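Local coordinates for melanin biosynthesis protein TyrA, putative (Shewanella oneidensis, PDB 2IIZ) that binds heme b and probably acts as a dye-decolorizing peroxidase, at residues 143-146 / 150-153; 152-157 / 210-215; 190-195 / 288-293. All blocks are in the same frame, centred on the assembly; numbering follows the deposited sequence.

Contact 1 of 3, residues 143-146 / 150-153; sequences DSRD and FVDG. With HEM (protoporphyrin IX containing Fe), chain C.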
loop_
_atom_site.group_PDB
_atom_site.type_symbol
_atom_site.label_atom_id
_atom_site.label_comp_id
_atom_site.label_asym_id
_atom_site.label_seq_id
_atom_site.Cartn_x
_atom_site.Cartn_y
_atom_site.Cartn_z
ATOM N N ASP A 143 14.401 7.621 7.798
ATOM C CA ASP A 143 15.306 6.807 8.631
ATOM C C ASP A 143 14.592 6.307 9.874
ATOM O O ASP A 143 14.867 6.749 10.995
ATOM C CB ASP A 143 16.611 7.554 9.015
ATOM C CG ASP A 143 16.405 9.034 9.331
ATOM O OD1 ASP A 143 15.397 9.628 8.871
ATOM O OD2 ASP A 143 17.275 9.601 10.041
ATOM N N SER A 144 13.663 5.380 9.655
ATOM C CA SER A 144 12.829 4.830 10.725
ATOM C C SER A 144 12.118 5.893 11.570
ATOM O O SER A 144 12.180 5.875 12.810
ATOM C CB SER A 144 13.649 3.908 11.610
ATOM O OG SER A 144 14.334 2.975 10.797
ATOM N N ARG A 145 11.432 6.809 10.891
ATOM C CA ARG A 145 10.656 7.831 11.577
ATOM C C ARG A 145 9.133 7.511 11.526
ATOM O O ARG A 145 8.615 6.844 10.606
ATOM C CB ARG A 145 11.016 9.236 11.035
ATOM C CG ARG A 145 12.534 9.392 10.730
ATOM C CD ARG A 145 12.980 10.781 10.256
ATOM N NE ARG A 145 13.208 11.637 11.410
ATOM C CZ ARG A 145 14.378 12.080 11.875
ATOM N NH1 ARG A 145 15.534 11.785 11.323
ATOM N NH2 ARG A 145 14.369 12.845 12.946
ATOM N N ASP A 146 8.433 7.985 12.548
ATOM C CA ASP A 146 6.982 8.008 12.574
ATOM C C ASP A 146 6.617 9.169 11.691
ATOM O O ASP A 146 7.468 10.024 11.420
ATOM C CB ASP A 146 6.494 8.232 14.013
ATOM C CG ASP A 146 4.982 8.418 14.116
ATOM O OD1 ASP A 146 4.248 7.411 14.144
ATOM O OD2 ASP A 146 4.537 9.586 14.180
ATOM N N PHE A 150 9.612 12.282 13.849
ATOM C CA PHE A 150 10.514 11.837 14.930
ATOM C C PHE A 150 10.868 10.365 14.794
ATOM O O PHE A 150 10.012 9.560 14.420
ATOM C CB PHE A 150 9.835 12.023 16.294
ATOM C CG PHE A 150 9.775 13.455 16.746
ATOM C CD1 PHE A 150 8.868 14.337 16.171
ATOM C CD2 PHE A 150 10.629 13.923 17.748
ATOM C CE1 PHE A 150 8.811 15.651 16.573
ATOM C CE2 PHE A 150 10.571 15.254 18.154
ATOM C CZ PHE A 150 9.665 16.112 17.573
ATOM N N VAL A 151 12.116 10.013 15.106
ATOM C CA VAL A 151 12.611 8.647 14.979
ATOM C C VAL A 151 11.929 7.765 15.998
ATOM O O VAL A 151 11.952 8.073 17.173
ATOM C CB VAL A 151 14.157 8.576 15.203
ATOM C CG1 VAL A 151 14.687 7.125 15.216
ATOM C CG2 VAL A 151 14.908 9.378 14.140
ATOM N N ASP A 152 11.321 6.668 15.546
ATOM C CA ASP A 152 10.650 5.707 16.438
ATOM C C ASP A 152 11.501 4.444 16.478
ATOM O O ASP A 152 11.873 3.927 15.407
ATOM C CB ASP A 152 9.255 5.374 15.900
ATOM C CG ASP A 152 8.406 4.535 16.878
ATOM O OD1 ASP A 152 8.534 4.671 18.120
ATOM O OD2 ASP A 152 7.591 3.728 16.388
ATOM N N GLY A 153 11.810 3.959 17.691
ATOM C CA GLY A 153 12.548 2.687 17.897
ATOM C C GLY A 153 13.765 2.734 18.831
ATOM O O GLY A 153 14.256 1.702 19.318
HETATM C CHA HEM C . 9.253 5.897 22.773
HETATM C CHB HEM C . 6.355 7.435 19.246
HETATM C CHC HEM C . 2.682 5.002 21.108
HETATM C CHD HEM C . 5.659 3.016 24.301
HETATM C C1A HEM C . 8.778 6.556 21.670
HETATM C C2A HEM C . 9.534 7.487 20.860
HETATM C C3A HEM C . 8.710 7.905 19.882
HETATM C C4A HEM C . 7.440 7.251 20.052
HETATM C CMA HEM C . 9.019 8.905 18.756
HETATM C CAA HEM C . 11.007 7.897 21.106
HETATM C CBA HEM C . 11.993 6.984 20.349
HETATM C CGA HEM C . 12.164 5.659 21.057
HETATM O O1A HEM C . 11.641 4.616 20.563
HETATM O O2A HEM C . 12.832 5.624 22.127
HETATM C C1B HEM C . 5.114 6.922 19.461
HETATM C C2B HEM C . 3.954 7.200 18.642
HETATM C C3B HEM C . 2.928 6.518 19.165
HETATM C C4B HEM C . 3.426 5.802 20.314
HETATM C CMB HEM C . 3.988 8.129 17.407
HETATM C CAB HEM C . 1.463 6.439 18.708
HETATM C CBB HEM C . 0.858 7.489 18.171
HETATM C C1C HEM C . 3.177 4.278 22.146
HETATM C C2C HEM C . 2.376 3.443 23.002
HETATM C C3C HEM C . 3.196 2.885 23.897
HETATM C C4C HEM C . 4.536 3.360 23.609
HETATM C CMC HEM C . 0.855 3.292 22.837
HETATM C CAC HEM C . 2.856 1.912 25.041
HETATM C CBC HEM C . 1.621 1.482 25.333
HETATM C C1D HEM C . 6.899 3.580 24.175
HETATM C C2D HEM C . 8.054 3.176 24.931
HETATM C C3D HEM C . 9.178 4.076 24.456
HETATM C C4D HEM C . 8.580 4.929 23.462
HETATM C CMD HEM C . 8.118 2.067 26.003
HETATM C CAD HEM C . 10.643 4.100 24.921
HETATM C CBD HEM C . 10.774 5.184 25.978
HETATM C CGD HEM C . 12.087 5.106 26.723
HETATM O O1D HEM C . 12.972 5.978 26.461
HETATM O O2D HEM C . 12.233 4.182 27.565
HETATM N NA HEM C . 7.500 6.429 21.155
HETATM N NB HEM C . 4.763 6.060 20.477
HETATM N NC HEM C . 4.496 4.214 22.528
HETATM N ND HEM C . 7.242 4.611 23.321
HETATM FE FE HEM C . 5.948 5.501 21.970
#
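Ser-144 and Asp-152 meet beside the heme in the loop carrying the GXXDG motif of DyP-type peroxidases, here Gly-149 to Gly-153. The evidence for pairing is a single antiparallel bridge at Arg-145 and Val-151, a non-hydrogen-bonded pair with CA atoms 4.0 Å apart. Two backbone bonds flank it: Asp-152 N reaches Ser-144 O at 3.0 Å, in the carbonyl plane, and Asp-146 N reaches Phe-150 O at 2.9 Å, tilted 22° from the carbonyl plane of Phe-150.

The side chains of the bridged pair pack on each other. Val-151 CG2 sits over the centre of the Arg-145 guanidinium, 3.6 Å from CZ. A bend at chi3 (84°) turns that group across the methyl. Asp-143 OD1 lies at its edge, in plane; NH1 forms a salt bridge with Asp-143 OD2, though its hydrogen bonds to that carboxylate are weak; NE bonds Gly-149 O, and NH2 bonds Gln-210 O weakly. These partners probably restrain the flat group, mainly through NE, while an aliphatic methyl covers one face.

On the heme side, Asp-146 has CG anti to its backbone N (chi1 174°), which brings OD1 to 3.4 Å from the heme methyl CMB; OD1 also bonds His-188 and OD2 bonds Thr-148. Asp-152 OD1 lies 3.4 Å from heme C4A and pairs with Arg-243. Gly-153 N donates to propionate atom O1A at 3.0 Å, and its backbone angles would drive any CB into the preceding carbonyl O.

The whole loop runs between strand 130-139 and helix 160-166. Phe-150 turns from the bridge onto Gln-201, Glu-202 and Ile-205 of helix 198-205, whereas Asp-146 and Asp-152 both rest on Leu-256 of strand 254-262.

Contact 2 of 3, residues 152-157 / 210-215; sequences DGTENP and QDNIEY. With HEM (protoporphyrin IX containing Fe), chain C.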
loop_
_atom_site.group_PDB
_atom_site.type_symbol
_atom_site.label_atom_id
_atom_site.label_comp_id
_atom_site.label_asym_id
_atom_site.label_seq_id
_atom_site.Cartn_x
_atom_site.Cartn_y
_atom_site.Cartn_z
ATOM N N ASP A 152 11.321 6.668 15.546
ATOM C CA ASP A 152 10.650 5.707 16.438
ATOM C C ASP A 152 11.501 4.444 16.478
ATOM O O ASP A 152 11.873 3.927 15.407
ATOM C CB ASP A 152 9.255 5.374 15.900
ATOM C CG ASP A 152 8.406 4.535 16.878
ATOM O OD1 ASP A 152 8.534 4.671 18.120
ATOM O OD2 ASP A 152 7.591 3.728 16.388
ATOM N N GLY A 153 11.810 3.959 17.691
ATOM C CA GLY A 153 12.548 2.687 17.897
ATOM C C GLY A 153 13.765 2.734 18.831
ATOM O O GLY A 153 14.256 1.702 19.318
ATOM N N THR A 154 14.256 3.941 19.078
ATOM C CA THR A 154 15.587 4.150 19.608
ATOM C C THR A 154 15.886 3.362 20.894
ATOM O O THR A 154 16.933 2.733 20.993
ATOM C CB THR A 154 15.794 5.649 19.824
ATOM O OG1 THR A 154 15.635 6.317 18.564
ATOM C CG2 THR A 154 17.176 5.937 20.412
ATOM N N GLU A 155 14.973 3.396 21.866
ATOM C CA GLU A 155 15.214 2.773 23.181
ATOM C C GLU A 155 14.632 1.364 23.306
ATOM O O GLU A 155 14.513 0.832 24.414
ATOM C CB GLU A 155 14.667 3.665 24.290
ATOM C CG GLU A 155 15.499 4.925 24.514
ATOM C CD GLU A 155 16.868 4.628 25.111
ATOM O OE1 GLU A 155 16.920 4.018 26.205
ATOM O OE2 GLU A 155 17.884 5.007 24.480
ATOM N N ASN A 156 14.272 0.763 22.174
ATOM C CA ASN A 156 13.928 -0.659 22.145
ATOM C C ASN A 156 15.075 -1.522 22.660
ATOM O O ASN A 156 16.233 -1.163 22.508
ATOM C CB ASN A 156 13.589 -1.126 20.716
ATOM C CG ASN A 156 12.092 -1.369 20.488
ATOM O OD1 ASN A 156 11.254 -1.227 21.382
ATOM N ND2 ASN A 156 11.762 -1.758 19.262
ATOM N N PRO A 157 14.744 -2.668 23.272
ATOM C CA PRO A 157 15.758 -3.662 23.598
ATOM C C PRO A 157 16.594 -4.013 22.373
ATOM O O PRO A 157 16.099 -3.948 21.232
ATOM C CB PRO A 157 14.933 -4.877 24.040
ATOM C CG PRO A 157 13.646 -4.316 24.522
ATOM C CD PRO A 157 13.394 -3.089 23.700
ATOM N N GLN A 210 15.309 16.310 14.675
ATOM C CA GLN A 210 16.262 15.884 13.658
ATOM C C GLN A 210 17.357 14.974 14.202
ATOM O O GLN A 210 17.505 13.851 13.764
ATOM C CB GLN A 210 16.892 17.097 12.971
ATOM C CG GLN A 210 17.592 16.750 11.657
ATOM C CD GLN A 210 16.663 16.057 10.640
ATOM O OE1 GLN A 210 17.073 15.134 9.947
ATOM N NE2 GLN A 210 15.412 16.511 10.559
ATOM N N ASP A 211 18.124 15.472 15.163
ATOM C CA ASP A 211 19.243 14.717 15.721
ATOM C C ASP A 211 18.794 13.630 16.697
ATOM O O ASP A 211 19.585 12.748 17.029
ATOM C CB ASP A 211 20.235 15.665 16.411
ATOM C CG ASP A 211 20.887 16.646 15.441
ATOM O OD1 ASP A 211 20.965 16.347 14.227
ATOM O OD2 ASP A 211 21.323 17.724 15.903
ATOM N N ASN A 212 17.540 13.696 17.151
ATOM C CA ASN A 212 16.956 12.679 18.028
ATOM C C ASN A 212 17.708 12.520 19.338
ATOM O O ASN A 212 18.073 11.418 19.716
ATOM C CB ASN A 212 16.891 11.332 17.317
ATOM C CG ASN A 212 16.129 10.286 18.114
ATOM O OD1 ASN A 212 15.214 10.613 18.918
ATOM N ND2 ASN A 212 16.498 9.013 17.903
ATOM N N ILE A 213 17.933 13.633 20.021
ATOM C CA ILE A 213 18.730 13.656 21.246
ATOM C C ILE A 213 17.791 13.670 22.449
ATOM O O ILE A 213 16.950 14.560 22.590
ATOM C CB ILE A 213 19.656 14.889 21.264
ATOM C CG1 ILE A 213 20.622 14.831 20.082
ATOM C CG2 ILE A 213 20.456 14.967 22.560
ATOM C CD1 ILE A 213 21.075 16.191 19.612
ATOM N N GLU A 214 17.938 12.673 23.315
ATOM C CA GLU A 214 17.071 12.541 24.472
ATOM C C GLU A 214 17.282 13.741 25.364
ATOM O O GLU A 214 18.423 14.103 25.625
ATOM C CB GLU A 214 17.381 11.239 25.226
ATOM C CG GLU A 214 16.450 10.954 26.414
ATOM C CD GLU A 214 16.579 9.538 26.995
ATOM O OE1 GLU A 214 17.529 8.799 26.655
ATOM O OE2 GLU A 214 15.705 9.167 27.808
ATOM N N TYR A 215 16.196 14.364 25.825
ATOM C CA TYR A 215 16.295 15.453 26.817
ATOM C C TYR A 215 16.966 14.971 28.092
ATOM O O TYR A 215 16.904 13.794 28.430
ATOM C CB TYR A 215 14.912 15.973 27.228
ATOM C CG TYR A 215 14.197 16.911 26.273
ATOM C CD1 TYR A 215 14.528 16.989 24.924
ATOM C CD2 TYR A 215 13.165 17.726 26.744
ATOM C CE1 TYR A 215 13.840 17.864 24.072
ATOM C CE2 TYR A 215 12.480 18.591 25.904
ATOM C CZ TYR A 215 12.816 18.656 24.577
ATOM O OH TYR A 215 12.129 19.518 23.760
HETATM C CHA HEM C . 9.253 5.897 22.773
HETATM C CHB HEM C . 6.355 7.435 19.246
HETATM C CHC HEM C . 2.682 5.002 21.108
HETATM C CHD HEM C . 5.659 3.016 24.301
HETATM C C1A HEM C . 8.778 6.556 21.670
HETATM C C2A HEM C . 9.534 7.487 20.860
HETATM C C3A HEM C . 8.710 7.905 19.882
HETATM C C4A HEM C . 7.440 7.251 20.052
HETATM C CMA HEM C . 9.019 8.905 18.756
HETATM C CAA HEM C . 11.007 7.897 21.106
HETATM C CBA HEM C . 11.993 6.984 20.349
HETATM C CGA HEM C . 12.164 5.659 21.057
HETATM O O1A HEM C . 11.641 4.616 20.563
HETATM O O2A HEM C . 12.832 5.624 22.127
HETATM C C1B HEM C . 5.114 6.922 19.461
HETATM C C2B HEM C . 3.954 7.200 18.642
HETATM C C3B HEM C . 2.928 6.518 19.165
HETATM C C4B HEM C . 3.426 5.802 20.314
HETATM C CMB HEM C . 3.988 8.129 17.407
HETATM C CAB HEM C . 1.463 6.439 18.708
HETATM C CBB HEM C . 0.858 7.489 18.171
HETATM C C1C HEM C . 3.177 4.278 22.146
HETATM C C2C HEM C . 2.376 3.443 23.002
HETATM C C3C HEM C . 3.196 2.885 23.897
HETATM C C4C HEM C . 4.536 3.360 23.609
HETATM C CMC HEM C . 0.855 3.292 22.837
HETATM C CAC HEM C . 2.856 1.912 25.041
HETATM C CBC HEM C . 1.621 1.482 25.333
HETATM C C1D HEM C . 6.899 3.580 24.175
HETATM C C2D HEM C . 8.054 3.176 24.931
HETATM C C3D HEM C . 9.178 4.076 24.456
HETATM C C4D HEM C . 8.580 4.929 23.462
HETATM C CMD HEM C . 8.118 2.067 26.003
HETATM C CAD HEM C . 10.643 4.100 24.921
HETATM C CBD HEM C . 10.774 5.184 25.978
HETATM C CGD HEM C . 12.087 5.106 26.723
HETATM O O1D HEM C . 12.972 5.978 26.461
HETATM O O2D HEM C . 12.233 4.182 27.565
HETATM N NA HEM C . 7.500 6.429 21.155
HETATM N NB HEM C . 4.763 6.060 20.477
HETATM N NC HEM C . 4.496 4.214 22.528
HETATM N ND HEM C . 7.242 4.611 23.321
HETATM FE FE HEM C . 5.948 5.501 21.970
#
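Thr-154 and Asn-212 are the nearest residues of two irregular loops, their CA atoms 8.8 Å apart, so the backbones do not pair and side chains alone bridge the gap. The first loop is the tail of the GXXDG heme loop of the DyP fold, where a type I beta turn runs from Gly-153 to Asn-156, closed by Asn-156 N to Gly-153 O at 3.0 Å. The turn presents Glu-155 N to propionate oxygen O2A of the heme at 3.1 Å.

Glu-155 bends at chi2, and its CG passes 3.4 Å from O1D of the other propionate. Farther out, its OE2 comes within 4.4 Å of Glu-214 OE1, an approach of like charges that is probably eased by nearby bases: Lys-220 forms a salt bridge with Glu-214 OE2, and Arg-207 touches Glu-155 while keeping a long, weak ion pair with Glu-214 OE1.

The one hydrogen bond across the contact belongs to Asn-212, whose amide comes at Thr-154 from the opposite direction. Both ends of that amide are engaged, OD1 accepting from Arg-207 NE, which fixes its flip. Thr-154 has OG1 anti to its carbonyl carbon (chi1 -59°), turned toward the asparagine. Asn-212 ND2 donates to this OG1 at 2.9 Å, with the oxygen 6° out of the amide plane and 149° at the hydrogen.

Contact 3 of 3, residues 190-195 / 288-293; sequences LSKWHR and MHFTSA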
loop_
_atom_site.group_PDB
_atom_site.type_symbol
_atom_site.label_atom_id
_atom_site.label_comp_id
_atom_site.label_asym_id
_atom_site.label_seq_id
_atom_site.Cartn_x
_atom_site.Cartn_y
_atom_site.Cartn_z
ATOM N N LEU A 190 -2.346 14.812 11.287
ATOM C CA LEU A 190 -1.082 15.383 10.833
ATOM C C LEU A 190 -1.159 16.887 10.577
ATOM O O LEU A 190 -0.164 17.605 10.771
ATOM C CB LEU A 190 -0.595 14.662 9.577
ATOM C CG LEU A 190 -0.146 13.221 9.803
ATOM C CD1 LEU A 190 0.203 12.598 8.475
ATOM C CD2 LEU A 190 1.045 13.111 10.742
ATOM N N SER A 191 -2.325 17.371 10.149
ATOM C CA SER A 191 -2.472 18.805 9.889
ATOM C C SER A 191 -2.315 19.584 11.190
ATOM O O SER A 191 -1.626 20.605 11.221
ATOM C CB SER A 191 -3.816 19.140 9.221
ATOM O OG SER A 191 -4.896 18.646 9.993
ATOM N N LYS A 192 -2.955 19.089 12.249
ATOM C CA LYS A 192 -2.858 19.680 13.592
ATOM C C LYS A 192 -1.422 19.621 14.126
ATOM O O LYS A 192 -0.914 20.597 14.668
ATOM C CB LYS A 192 -3.802 18.942 14.556
ATOM C CG LYS A 192 -3.940 19.593 15.922
ATOM C CD LYS A 192 -4.695 18.711 16.913
ATOM C CE LYS A 192 -4.765 19.384 18.276
ATOM N NZ LYS A 192 -5.860 18.843 19.132
ATOM N N TRP A 193 -0.776 18.467 13.966
ATOM C CA TRP A 193 0.585 18.258 14.464
ATOM C C TRP A 193 1.569 19.218 13.814
ATOM O O TRP A 193 2.385 19.855 14.494
ATOM C CB TRP A 193 1.036 16.823 14.168
ATOM C CG TRP A 193 2.461 16.524 14.572
ATOM C CD1 TRP A 193 3.546 16.422 13.742
ATOM C CD2 TRP A 193 2.948 16.290 15.895
ATOM N NE1 TRP A 193 4.668 16.138 14.470
ATOM C CE2 TRP A 193 4.326 16.054 15.796
ATOM C CE3 TRP A 193 2.353 16.249 17.152
ATOM C CZ2 TRP A 193 5.108 15.790 16.904
ATOM C CZ3 TRP A 193 3.143 15.983 18.257
ATOM C CH2 TRP A 193 4.498 15.758 18.122
ATOM N N HIS A 194 1.481 19.312 12.485
ATOM C CA HIS A 194 2.457 20.059 11.719
ATOM C C HIS A 194 2.271 21.563 11.832
ATOM O O HIS A 194 3.071 22.296 11.261
ATOM C CB HIS A 194 2.479 19.610 10.236
ATOM C CG HIS A 194 3.059 18.238 10.021
ATOM N ND1 HIS A 194 4.097 17.734 10.781
ATOM C CD2 HIS A 194 2.745 17.264 9.133
ATOM C CE1 HIS A 194 4.393 16.512 10.379
ATOM N NE2 HIS A 194 3.586 16.201 9.379
ATOM N N ARG A 195 1.243 22.038 12.547
ATOM C CA ARG A 195 1.129 23.469 12.840
ATOM C C ARG A 195 1.868 23.859 14.133
ATOM O O ARG A 195 2.005 25.044 14.451
ATOM C CB ARG A 195 -0.340 23.910 12.895
ATOM C CG ARG A 195 -1.100 23.494 11.649
ATOM C CD ARG A 195 -2.241 24.404 11.268
ATOM N NE ARG A 195 -1.798 25.767 11.013
ATOM C CZ ARG A 195 -2.588 26.735 10.556
ATOM N NH1 ARG A 195 -3.872 26.500 10.292
ATOM N NH2 ARG A 195 -2.091 27.945 10.361
HETATM N N MSE A 288 -1.098 12.341 22.854
HETATM C CA MSE A 288 -2.449 11.853 22.643
HETATM C C MSE A 288 -3.404 12.955 22.163
HETATM O O MSE A 288 -4.523 12.660 21.710
HETATM C CB MSE A 288 -2.990 11.203 23.917
HETATM C CG MSE A 288 -2.234 9.957 24.339
HETATM SE SE MSE A 288 -3.246 8.854 25.591
HETATM C CE MSE A 288 -4.719 8.254 24.427
ATOM N N HIS A 289 -2.981 14.218 22.240
ATOM C CA HIS A 289 -3.811 15.308 21.683
ATOM C C HIS A 289 -3.722 15.339 20.170
ATOM O O HIS A 289 -4.366 16.175 19.543
ATOM C CB HIS A 289 -3.365 16.676 22.184
ATOM C CG HIS A 289 -3.346 16.813 23.668
ATOM N ND1 HIS A 289 -2.598 17.775 24.303
ATOM C CD2 HIS A 289 -3.981 16.120 24.647
ATOM C CE1 HIS A 289 -2.775 17.673 25.613
ATOM N NE2 HIS A 289 -3.608 16.675 25.847
ATOM N N PHE A 290 -2.927 14.448 19.579
ATOM C CA PHE A 290 -2.574 14.575 18.147
ATOM C C PHE A 290 -2.837 13.337 17.294
ATOM O O PHE A 290 -2.636 13.372 16.069
ATOM C CB PHE A 290 -1.113 15.030 18.024
ATOM C CG PHE A 290 -0.864 16.372 18.672
ATOM C CD1 PHE A 290 -1.074 17.536 17.963
ATOM C CD2 PHE A 290 -0.440 16.456 19.988
ATOM C CE1 PHE A 290 -0.864 18.773 18.538
ATOM C CE2 PHE A 290 -0.225 17.682 20.586
ATOM C CZ PHE A 290 -0.435 18.855 19.855
ATOM N N THR A 291 -3.286 12.261 17.944
ATOM C CA THR A 291 -3.574 11.001 17.277
ATOM C C THR A 291 -4.640 10.284 18.046
ATOM O O THR A 291 -4.777 10.514 19.238
ATOM C CB THR A 291 -2.336 10.115 17.198
ATOM O OG1 THR A 291 -2.597 8.996 16.344
ATOM C CG2 THR A 291 -1.913 9.645 18.580
ATOM N N SER A 292 -5.390 9.420 17.369
ATOM C CA SER A 292 -6.485 8.683 18.001
ATOM C C SER A 292 -6.360 7.191 17.758
ATOM O O SER A 292 -6.228 6.752 16.601
ATOM C CB SER A 292 -7.819 9.184 17.451
ATOM O OG SER A 292 -7.853 10.607 17.458
ATOM N N ALA A 293 -6.398 6.411 18.842
ATOM C CA ALA A 293 -6.351 4.942 18.732
ATOM C C ALA A 293 -7.728 4.402 18.304
ATOM O O ALA A 293 -8.682 4.435 19.080
ATOM C CB ALA A 293 -5.913 4.303 20.050
#
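Trp-193 and Phe-290 form a T-shaped aromatic pair that joins the short helix 190-193 to the residues leading into strand 291-301, part of the large antiparallel sheet of this DyP-type, ferredoxin-like fold. The edge of the indole points at the phenyl face: the six-membered ring and the phenyl ring have planes at 84° and centroids 5.2 Å apart. The touch is off-centre, Trp-193 CE3 lying nearest Phe-290 CG at 3.6 Å. The indole is also tethered at its far end, where NE1 donates to Thr-148 O, and it packs against Ile-204 and Ile-205 of helix 198-205.

Aliphatic packing comes from the other side of the phenyl ring. Lys-192, with CG anti to the backbone N (chi1 -171°) and the chain extended beyond, runs across Phe-290 at about a right angle, Lys-192 CD coming 3.9 Å from Phe-290 CD1. The phenyl group is therefore held between the tryptophan edge and the lysine methylenes. Trimming Phe-290 to an alanine would probably open a gap between them, depriving the indole edge of its aromatic face and leaving the lysine chain freer to swing.

Polar contact is confined to the lysine end. Its ammonium is at most weakly attracted to the phenyl ring, 5.4 Å from NZ to the centroid; the firmer hold is a hydrogen bond from Lys-192 NZ to His-289 O, 3.1 Å long and in the carbonyl plane.

Contacts 1 and 2 are neighbours at the heme, their centres 8 Å apart: they share Asp-152 and Gly-153, and Val-151 CB packs 3.6 Å from Asn-212 ND2. The segment they share in part, 150-157, carries the backbone N-H groups of Gly-153 and Glu-155 to the two oxygens of one propionate. Contact 3 lies farther off, its centre 16 Å from that of contact 1 and 20 Å from that of contact 2, with about 10 Å between nearest atoms in the latter case. It touches contact 1 through Phe-150 CE1 and Trp-193 CZ2, 3.7 Å apart. His-188 links the two, hydrogen-bonded to Asp-146 and to Thr-291 OG1; Thr-291 touches the heme, while the Trp-193 side chain stays about 8 Å from it.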